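Local coordinates for protein putative endo-1,4-beta-xylanase (Bacteroides thetaiotaomicron VPI-5482, PDB 5MSX) that binds calcium and, as a family 43 glycoside hydrolase, probably cleaves glycosidic bonds in plant pectin, perhaps as an arabinofuranosidase, at residues P64-K69 with W76-T81; R253-P258 with F274-F279; S332-L337 with M368-D373. All blocks are in the same frame, centred on the assembly; numbering follows the deposited sequence.

Interaction 1 (P64-K69 with W76-T81); sequences PPVVWK and WSFDGT
Phe78 drives the edge of its ring into one face of Trp68, and this is the dense part of the contact between Pro64-Lys69 and Trp76-Thr81. The two planes stand at 60°, an edge-to-face pair in which Phe78 CD1 comes within 3.5 Å of Trp68 CZ2. The phenyl group gets there because CG sits between the backbone N and the carbonyl carbon (chi1 82°), which turns the ring back toward the first segment. Val66 shows the use of branching: CG2 lies over a face of Phe78 near its rim, CB is 3.7 Å from Phe78 CD2, and CG1 meets the backbone at Gly80 O. Trp76 CB also packs on Trp68, touching CE3.

The backbones run antiparallel, yet they pair at one hydrogen-bonded site alone: Lys69 N to Ser77 O and Ser77 N to Lys69 O, both 2.9 Å. At this end Lys69 extends away to a salt bridge with Glu123. Here the family 43 region, a five-bladed beta-propeller in this family, meets another sheet: strand 67-70 pairs with 45-52, whereas strand 78-79 pairs with 425-436, a strand of the F5/8 type C region.

In the looser half the chains bow apart, and water replaces direct bonds. One molecule joins Val67 N to Gly80 O, a second Val67 O to Asp79 N. Gly80 tolerates its positive phi of 72° easily, lacking a side chain. The chains close again where Thr81 OG1 donates to Pro65 O at 2.7 Å; the same hydroxyl bonds with Phe83 N.

Interaction 2 (R253-P258 with F274-F279); sequences RGIFGP and FAYLEF
Gly254 brings its O within 3.7 Å of Glu278 OE1, a contact without a bond, and its positive phi suits the G1 beta bulge it forms with Ile255 opposite Asn250. Ile255 sets its CG2 branch, anti to the backbone N, between the ring of Tyr276 (4.1 Å to CE2) and the aliphatic CG of Glu278. Phe256 supplies both polar links. Its N-H runs almost straight to Glu278 OE1 (2.9 Å, 177° at the hydrogen), reaching that oxygen on the anti side, 25° out of the carboxylate plane. Glu278 can present OE1 because its chain leaves with CG anti to N (chi1 -161°) and then bends at chi2. The same oxygen carries a salt bridge to Arg349, and OE2 accepts from Gly280 N, so the buried acid is well satisfied. Phe256 O receives Phe279 N at 2.9 Å. Gly257 again suits a positive phi. Pro258 lays CB against Tyr276 CD2 at 3.6 Å, while its CA-H approaches Leu277 O. Leu277 also packs near Asp36, the predicted proton acceptor, and near His260, a residue seen to bind calcium in this protein. Family 43 enzymes are five-bladed beta-propellers, and here the loop is tied to a strand of a three-stranded antiparallel sheet, probably one blade.

Interaction 3 (S332-L337 with M368-D373); sequences SIEVPL and MAAAED
Neither segment forms a regular strand with the other, but their backbones draw together at Glu334 and Ala370, whose CA atoms are 3.8 Å apart, and one direct backbone bond joins them, Glu334 N to Met368 O (2.8 Å). Ser332 and Glu334 then reach across on either side of that bond with their polar ends. Ser332 OG both gives and accepts: it donates to Asp373 OD2 at 2.8 Å, using the anti lone pair of that oxygen, and takes the N-H of Ala370 at the same distance. A small hydroxyl suits this position, since one atom must serve two partners while fitting beside the methyl groups of Ala369 and Ala370. Asp373 extends its carboxylate with CG anti to N (chi1 -180°), and OD2 is also hydrogen-bonded to Ser331 OG, so two neighbouring serines hold the acid.

Ala370 to Asp373 make a type I beta turn, closed by Asp373 N to Ala370 O. The turn belongs to the F5/8 type C domain, a beta-sandwich module in this family of domains, and lies between strands 367-368 and 378-383, while Ser332-Leu337 lies in the loop between strands 325-330 and 337-339.

Glu334 holds the second residue of the turn. Bent at chi2 (52°), its side chain curls so that OE1 receives Ala371 N at 2.8 Å, the N-H coming from above the carboxylate plane, 40° out of it. Its second oxygen, OE2, turns back to accept Val335 N, also at 2.8 Å, through its anti lone pair, which fixes the rotation of the group. CB of Glu334 meanwhile rests near Met368 CB, at 4.2 Å.

In the fold
Following the chain from the N terminus, the three contacts come in series, none nested in or crossing another. Interaction 1 closes a short loop of six residues after strand 67-70 and brings strand 78-79 alongside, tying the catalytic region to strand 425-436 late in the chain. Interaction 2 spans fifteen residues and fastens the loop before strand 261-264 to strand 272-278 within the same family 43 range. Interaction 3, with thirty residues between its segments, joins the loop after strand 325-330 to the turn between strands 367-368 and 378-383, all three strands of one sheet. The contacts do not touch: interactions 1 and 2 lie about 9 Å apart at their nearest atoms, interactions 2 and 3 about 10 Å.

Interaction 1 (P64-K69 with W76-T81)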
loop_
_atom_site.group_PDB
_atom_site.type_symbol
_atom_site.label_atom_id
_atom_site.label_comp_id
_atom_site.label_asym_id
_atom_site.label_seq_id
_atom_site.Cartn_x
_atom_site.Cartn_y
_atom_site.Cartn_z
ATOM N N PRO C 64 12.141 -22.047 17.122
ATOM C CA PRO C 64 11.005 -21.267 16.664
ATOM C C PRO C 64 11.408 -19.842 16.239
ATOM O O PRO C 64 12.510 -19.407 16.603
ATOM C CB PRO C 64 10.125 -21.200 17.918
ATOM C CG PRO C 64 11.110 -21.200 19.039
ATOM C CD PRO C 64 12.197 -22.132 18.590
ATOM N N PRO C 65 10.502 -19.107 15.539
ATOM C CA PRO C 65 10.642 -17.642 15.263
ATOM C C PRO C 65 10.637 -16.766 16.494
ATOM O O PRO C 65 9.577 -16.588 17.130
ATOM C CB PRO C 65 9.416 -17.300 14.394
ATOM C CG PRO C 65 8.470 -18.433 14.590
ATOM C CD PRO C 65 9.289 -19.657 14.909
ATOM N N VAL C 66 11.809 -16.218 16.828
ATOM C CA VAL C 66 11.913 -15.204 17.875
ATOM C C VAL C 66 12.677 -13.999 17.317
ATOM O O VAL C 66 13.475 -14.131 16.370
ATOM C CB VAL C 66 12.527 -15.750 19.202
ATOM C CG1 VAL C 66 11.741 -16.976 19.691
ATOM C CG2 VAL C 66 13.997 -16.101 19.059
ATOM N N VAL C 67 12.384 -12.821 17.873
ATOM C CA VAL C 67 13.106 -11.610 17.526
ATOM C C VAL C 67 13.789 -11.090 18.767
ATOM O O VAL C 67 13.141 -10.848 19.765
ATOM C CB VAL C 67 12.200 -10.515 16.895
ATOM C CG1 VAL C 67 11.119 -10.008 17.859
ATOM C CG2 VAL C 67 13.059 -9.355 16.417
ATOM N N TRP C 68 15.101 -10.917 18.703
ATOM C CA TRP C 68 15.853 -10.333 19.796
ATOM C C TRP C 68 15.941 -8.832 19.591
ATOM O O TRP C 68 16.067 -8.369 18.445
ATOM C CB TRP C 68 17.253 -10.921 19.836
ATOM C CG TRP C 68 17.348 -12.362 20.141
ATOM C CD1 TRP C 68 17.117 -13.403 19.299
ATOM C CD2 TRP C 68 17.743 -12.935 21.392
ATOM N NE1 TRP C 68 17.315 -14.589 19.959
ATOM C CE2 TRP C 68 17.716 -14.325 21.241
ATOM C CE3 TRP C 68 18.090 -12.400 22.629
ATOM C CZ2 TRP C 68 18.057 -15.195 22.274
ATOM C CZ3 TRP C 68 18.433 -13.263 23.646
ATOM C CH2 TRP C 68 18.407 -14.641 23.467
ATOM N N LYS C 69 15.853 -8.079 20.685
ATOM C CA LYS C 69 15.878 -6.637 20.664
ATOM C C LYS C 69 16.883 -6.119 21.664
ATOM O O LYS C 69 17.149 -6.763 22.689
ATOM C CB LYS C 69 14.513 -6.051 21.057
ATOM C CG LYS C 69 13.364 -6.363 20.117
ATOM C CD LYS C 69 11.996 -6.078 20.762
ATOM C CE LYS C 69 11.878 -4.655 21.298
ATOM N NZ LYS C 69 10.463 -4.203 21.423
ATOM N N TRP C 76 20.676 -7.840 24.830
ATOM C CA TRP C 76 19.628 -8.320 23.934
ATOM C C TRP C 76 18.610 -9.124 24.707
ATOM O O TRP C 76 18.965 -9.730 25.702
ATOM C CB TRP C 76 20.249 -9.214 22.855
ATOM C CG TRP C 76 21.160 -8.465 21.913
ATOM C CD1 TRP C 76 22.493 -8.206 22.082
ATOM C CD2 TRP C 76 20.785 -7.865 20.664
ATOM N NE1 TRP C 76 22.965 -7.476 21.015
ATOM C CE2 TRP C 76 21.939 -7.254 20.132
ATOM C CE3 TRP C 76 19.577 -7.770 19.955
ATOM C CZ2 TRP C 76 21.926 -6.554 18.902
ATOM C CZ3 TRP C 76 19.559 -7.086 18.725
ATOM C CH2 TRP C 76 20.732 -6.495 18.213
ATOM N N SER C 77 17.353 -9.140 24.258
ATOM C CA SER C 77 16.350 -9.990 24.874
ATOM C C SER C 77 15.236 -10.339 23.929
ATOM O O SER C 77 15.068 -9.722 22.903
ATOM C CB SER C 77 15.782 -9.330 26.136
ATOM O OG SER C 77 15.172 -8.097 25.824
ATOM N N PHE C 78 14.493 -11.375 24.268
ATOM C CA PHE C 78 13.283 -11.739 23.553
ATOM C C PHE C 78 12.272 -12.305 24.553
ATOM O O PHE C 78 12.645 -12.714 25.675
ATOM C CB PHE C 78 13.548 -12.767 22.443
ATOM C CG PHE C 78 13.628 -14.200 22.929
ATOM C CD1 PHE C 78 14.826 -14.706 23.424
ATOM C CD2 PHE C 78 12.505 -15.052 22.885
ATOM C CE1 PHE C 78 14.895 -16.018 23.900
ATOM C CE2 PHE C 78 12.578 -16.359 23.360
ATOM C CZ PHE C 78 13.780 -16.846 23.863
ATOM N N ASP C 79 11.017 -12.330 24.117
ATOM C CA ASP C 79 9.940 -12.932 24.883
ATOM C C ASP C 79 8.879 -13.469 23.935
ATOM O O ASP C 79 8.220 -12.708 23.261
ATOM C CB ASP C 79 9.334 -11.908 25.852
ATOM C CG ASP C 79 8.289 -12.525 26.795
ATOM O OD1 ASP C 79 7.915 -13.709 26.633
ATOM O OD2 ASP C 79 7.835 -11.811 27.699
ATOM N N GLY C 80 8.712 -14.790 23.904
ATOM C CA GLY C 80 7.739 -15.429 23.027
ATOM C C GLY C 80 8.132 -15.413 21.555
ATOM O O GLY C 80 9.291 -15.111 21.195
ATOM N N THR C 81 7.155 -15.757 20.715
ATOM C CA THR C 81 7.307 -15.723 19.279
ATOM C C THR C 81 6.622 -14.468 18.742
ATOM O O THR C 81 5.776 -13.880 19.424
ATOM C CB THR C 81 6.770 -16.988 18.587
ATOM O OG1 THR C 81 6.896 -16.851 17.165
ATOM C CG2 THR C 81 5.283 -17.283 18.946
HETATM O O HOH W 1 9.997 -12.952 19.466
HETATM O O HOH W 2 10.762 -10.789 21.526
#

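Interaction 2 (R253-P258 with F274-F279)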
loop_
_atom_site.group_PDB
_atom_site.type_symbol
_atom_site.label_atom_id
_atom_site.label_comp_id
_atom_site.label_asym_id
_atom_site.label_seq_id
_atom_site.Cartn_x
_atom_site.Cartn_y
_atom_site.Cartn_z
ATOM N N ARG C 253 43.069 -16.180 13.207
ATOM C CA ARG C 253 42.121 -15.792 14.255
ATOM C C ARG C 253 41.136 -16.877 14.630
ATOM O O ARG C 253 40.360 -16.701 15.548
ATOM C CB ARG C 253 41.373 -14.514 13.871
ATOM C CG ARG C 253 42.299 -13.308 13.853
ATOM C CD ARG C 253 41.574 -12.023 13.527
ATOM N NE ARG C 253 42.508 -11.051 12.964
ATOM C CZ ARG C 253 42.197 -10.019 12.173
ATOM N NH1 ARG C 253 40.948 -9.774 11.787
ATOM N NH2 ARG C 253 43.172 -9.222 11.734
ATOM N N GLY C 254 41.177 -18.017 13.976
ATOM C CA GLY C 254 40.250 -19.116 14.316
ATOM C C GLY C 254 38.783 -18.777 13.988
ATOM O O GLY C 254 37.881 -19.053 14.800
ATOM N N ILE C 255 38.553 -18.174 12.812
ATOM C CA ILE C 255 37.197 -17.790 12.365
ATOM C C ILE C 255 36.884 -18.487 11.054
ATOM O O ILE C 255 37.456 -18.148 10.026
ATOM C CB ILE C 255 37.046 -16.259 12.256
ATOM C CG1 ILE C 255 37.219 -15.638 13.658
ATOM C CG2 ILE C 255 35.674 -15.867 11.663
ATOM C CD1 ILE C 255 37.522 -14.155 13.644
ATOM N N PHE C 256 35.993 -19.477 11.117
ATOM C CA PHE C 256 35.728 -20.401 10.018
ATOM C C PHE C 256 34.343 -20.189 9.394
ATOM O O PHE C 256 33.330 -20.147 10.103
ATOM C CB PHE C 256 35.827 -21.844 10.534
ATOM C CG PHE C 256 37.212 -22.239 10.964
ATOM C CD1 PHE C 256 37.643 -22.015 12.268
ATOM C CD2 PHE C 256 38.094 -22.819 10.059
ATOM C CE1 PHE C 256 38.930 -22.374 12.666
ATOM C CE2 PHE C 256 39.386 -23.172 10.447
ATOM C CZ PHE C 256 39.797 -22.965 11.755
ATOM N N GLY C 257 34.313 -20.068 8.070
ATOM C CA GLY C 257 33.071 -20.118 7.310
ATOM C C GLY C 257 32.150 -18.960 7.650
ATOM O O GLY C 257 31.042 -19.192 8.132
ATOM N N PRO C 258 32.622 -17.706 7.438
ATOM C CA PRO C 258 31.822 -16.504 7.670
ATOM C C PRO C 258 30.740 -16.298 6.625
ATOM O O PRO C 258 30.920 -15.551 5.644
ATOM C CB PRO C 258 32.854 -15.373 7.645
ATOM C CG PRO C 258 33.886 -15.857 6.742
ATOM C CD PRO C 258 33.995 -17.345 7.034
ATOM N N PHE C 274 28.705 -5.557 9.193
ATOM C CA PHE C 274 28.522 -6.863 8.545
ATOM C C PHE C 274 28.303 -7.890 9.665
ATOM O O PHE C 274 29.142 -8.022 10.562
ATOM C CB PHE C 274 29.780 -7.195 7.728
ATOM C CG PHE C 274 29.783 -8.564 7.124
ATOM C CD1 PHE C 274 28.877 -8.900 6.091
ATOM C CD2 PHE C 274 30.694 -9.525 7.552
ATOM C CE1 PHE C 274 28.900 -10.159 5.510
ATOM C CE2 PHE C 274 30.720 -10.797 6.969
ATOM C CZ PHE C 274 29.830 -11.121 5.960
ATOM N N ALA C 275 27.169 -8.578 9.633
ATOM C CA ALA C 275 26.882 -9.657 10.573
ATOM C C ALA C 275 26.997 -10.932 9.819
ATOM O O ALA C 275 26.577 -10.996 8.663
ATOM C CB ALA C 275 25.493 -9.531 11.103
ATOM N N TYR C 276 27.542 -11.963 10.462
ATOM C CA TYR C 276 27.738 -13.251 9.792
ATOM C C TYR C 276 27.630 -14.424 10.768
ATOM O O TYR C 276 27.928 -14.310 11.946
ATOM C CB TYR C 276 29.085 -13.287 9.082
ATOM C CG TYR C 276 30.262 -13.057 10.013
ATOM C CD1 TYR C 276 30.627 -11.770 10.398
ATOM C CD2 TYR C 276 31.008 -14.123 10.520
ATOM C CE1 TYR C 276 31.704 -11.561 11.255
ATOM C CE2 TYR C 276 32.070 -13.911 11.385
ATOM C CZ TYR C 276 32.419 -12.632 11.744
ATOM O OH TYR C 276 33.493 -12.407 12.598
ATOM N N LEU C 277 27.205 -15.558 10.250
ATOM C CA LEU C 277 27.285 -16.791 11.023
ATOM C C LEU C 277 28.716 -17.309 10.952
ATOM O O LEU C 277 29.468 -16.942 10.030
ATOM C CB LEU C 277 26.266 -17.826 10.510
ATOM C CG LEU C 277 26.556 -18.486 9.166
ATOM C CD1 LEU C 277 27.602 -19.603 9.256
ATOM C CD2 LEU C 277 25.250 -19.040 8.563
ATOM N N GLU C 278 29.059 -18.193 11.908
ATOM C CA GLU C 278 30.371 -18.802 11.995
ATOM C C GLU C 278 30.155 -20.301 12.225
ATOM O O GLU C 278 29.139 -20.696 12.812
ATOM C CB GLU C 278 31.212 -18.139 13.101
ATOM C CG GLU C 278 32.741 -18.355 12.990
ATOM C CD GLU C 278 33.265 -19.584 13.766
ATOM O OE1 GLU C 278 34.489 -19.905 13.607
ATOM O OE2 GLU C 278 32.471 -20.226 14.543
ATOM N N PHE C 279 31.046 -21.117 11.662
ATOM C CA PHE C 279 30.945 -22.606 11.695
ATOM C C PHE C 279 30.543 -23.200 13.066
ATOM O O PHE C 279 29.757 -24.146 13.143
ATOM C CB PHE C 279 32.265 -23.239 11.194
ATOM C CG PHE C 279 32.256 -24.750 11.209
ATOM C CD1 PHE C 279 31.567 -25.465 10.229
ATOM C CD2 PHE C 279 32.928 -25.454 12.209
ATOM C CE1 PHE C 279 31.557 -26.844 10.240
ATOM C CE2 PHE C 279 32.916 -26.843 12.228
ATOM C CZ PHE C 279 32.236 -27.541 11.241
#

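Interaction 3 (S332-L337 with M368-D373)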
loop_
_atom_site.group_PDB
_atom_site.type_symbol
_atom_site.label_atom_id
_atom_site.label_comp_id
_atom_site.label_asym_id
_atom_site.label_seq_id
_atom_site.Cartn_x
_atom_site.Cartn_y
_atom_site.Cartn_z
ATOM N N SER C 332 27.750 -30.055 38.487
ATOM C CA SER C 332 28.560 -30.818 37.562
ATOM C C SER C 332 29.000 -29.939 36.394
ATOM O O SER C 332 28.561 -28.782 36.245
ATOM C CB SER C 332 27.789 -32.024 37.030
ATOM O OG SER C 332 26.749 -31.629 36.163
ATOM N N ILE C 333 29.892 -30.509 35.588
ATOM C CA ILE C 333 30.452 -29.870 34.407
ATOM C C ILE C 333 30.461 -30.927 33.317
ATOM O O ILE C 333 30.981 -32.039 33.540
ATOM C CB ILE C 333 31.881 -29.357 34.662
ATOM C CG1 ILE C 333 31.887 -28.369 35.842
ATOM C CG2 ILE C 333 32.459 -28.721 33.402
ATOM C CD1 ILE C 333 33.260 -28.026 36.361
ATOM N N GLU C 334 29.868 -30.607 32.155
ATOM C CA GLU C 334 29.931 -31.497 31.021
ATOM C C GLU C 334 31.377 -31.645 30.545
ATOM O O GLU C 334 32.165 -30.700 30.577
ATOM C CB GLU C 334 29.025 -31.021 29.862
ATOM C CG GLU C 334 28.853 -32.037 28.725
ATOM C CD GLU C 334 28.414 -33.430 29.221
ATOM O OE1 GLU C 334 27.201 -33.716 29.209
ATOM O OE2 GLU C 334 29.276 -34.250 29.647
ATOM N N VAL C 335 31.707 -32.849 30.101
ATOM C CA VAL C 335 33.026 -33.156 29.515
ATOM C C VAL C 335 33.274 -32.329 28.216
ATOM O O VAL C 335 32.316 -32.039 27.504
ATOM C CB VAL C 335 33.119 -34.693 29.257
ATOM C CG1 VAL C 335 32.181 -35.142 28.129
ATOM C CG2 VAL C 335 34.541 -35.128 28.969
ATOM N N PRO C 336 34.539 -31.957 27.910
ATOM C CA PRO C 336 34.795 -31.151 26.710
ATOM C C PRO C 336 34.296 -31.782 25.414
ATOM O O PRO C 336 34.276 -33.024 25.276
ATOM C CB PRO C 336 36.320 -31.026 26.669
ATOM C CG PRO C 336 36.760 -31.239 28.078
ATOM C CD PRO C 336 35.792 -32.201 28.666
ATOM N N LEU C 337 33.875 -30.924 24.487
ATOM C CA LEU C 337 33.350 -31.355 23.180
ATOM C C LEU C 337 34.469 -31.162 22.191
ATOM O O LEU C 337 34.942 -30.039 21.999
ATOM C CB LEU C 337 32.147 -30.475 22.787
ATOM C CG LEU C 337 31.528 -30.602 21.392
ATOM C CD1 LEU C 337 30.982 -32.005 21.170
ATOM C CD2 LEU C 337 30.434 -29.560 21.209
ATOM N N MET C 368 27.748 -25.775 31.064
ATOM C CA MET C 368 26.767 -26.826 30.863
ATOM C C MET C 368 26.962 -27.911 31.925
ATOM O O MET C 368 28.087 -28.391 32.144
ATOM C CB MET C 368 26.908 -27.464 29.479
ATOM C CG MET C 368 26.588 -26.538 28.307
ATOM S SD MET C 368 24.824 -26.310 28.105
ATOM C CE MET C 368 24.288 -27.906 27.534
ATOM N N ALA C 369 25.865 -28.291 32.582
ATOM C CA ALA C 369 25.842 -29.447 33.481
ATOM C C ALA C 369 26.092 -30.735 32.691
ATOM O O ALA C 369 25.757 -30.813 31.485
ATOM C CB ALA C 369 24.490 -29.533 34.189
ATOM N N ALA C 370 26.654 -31.749 33.361
ATOM C CA ALA C 370 26.854 -33.053 32.727
ATOM C C ALA C 370 25.513 -33.698 32.364
ATOM O O ALA C 370 24.496 -33.472 33.032
ATOM C CB ALA C 370 27.671 -33.978 33.612
ATOM N N ALA C 371 25.519 -34.465 31.276
ATOM C CA ALA C 371 24.344 -35.206 30.818
ATOM C C ALA C 371 23.666 -36.009 31.941
ATOM O O ALA C 371 22.445 -35.957 32.051
ATOM C CB ALA C 371 24.720 -36.131 29.659
ATOM N N GLU C 372 24.466 -36.680 32.784
ATOM C CA GLU C 372 23.969 -37.535 33.879
ATOM C C GLU C 372 23.336 -36.744 35.010
ATOM O O GLU C 372 22.581 -37.305 35.808
ATOM C CB GLU C 372 25.103 -38.370 34.479
ATOM N N ASP C 373 23.646 -35.451 35.091
ATOM C CA ASP C 373 23.157 -34.582 36.164
ATOM C C ASP C 373 21.850 -33.856 35.760
ATOM O O ASP C 373 21.794 -32.619 35.704
ATOM C CB ASP C 373 24.279 -33.595 36.548
ATOM C CG ASP C 373 23.888 -32.643 37.665
ATOM O OD1 ASP C 373 22.999 -32.974 38.478
ATOM O OD2 ASP C 373 24.474 -31.545 37.715
#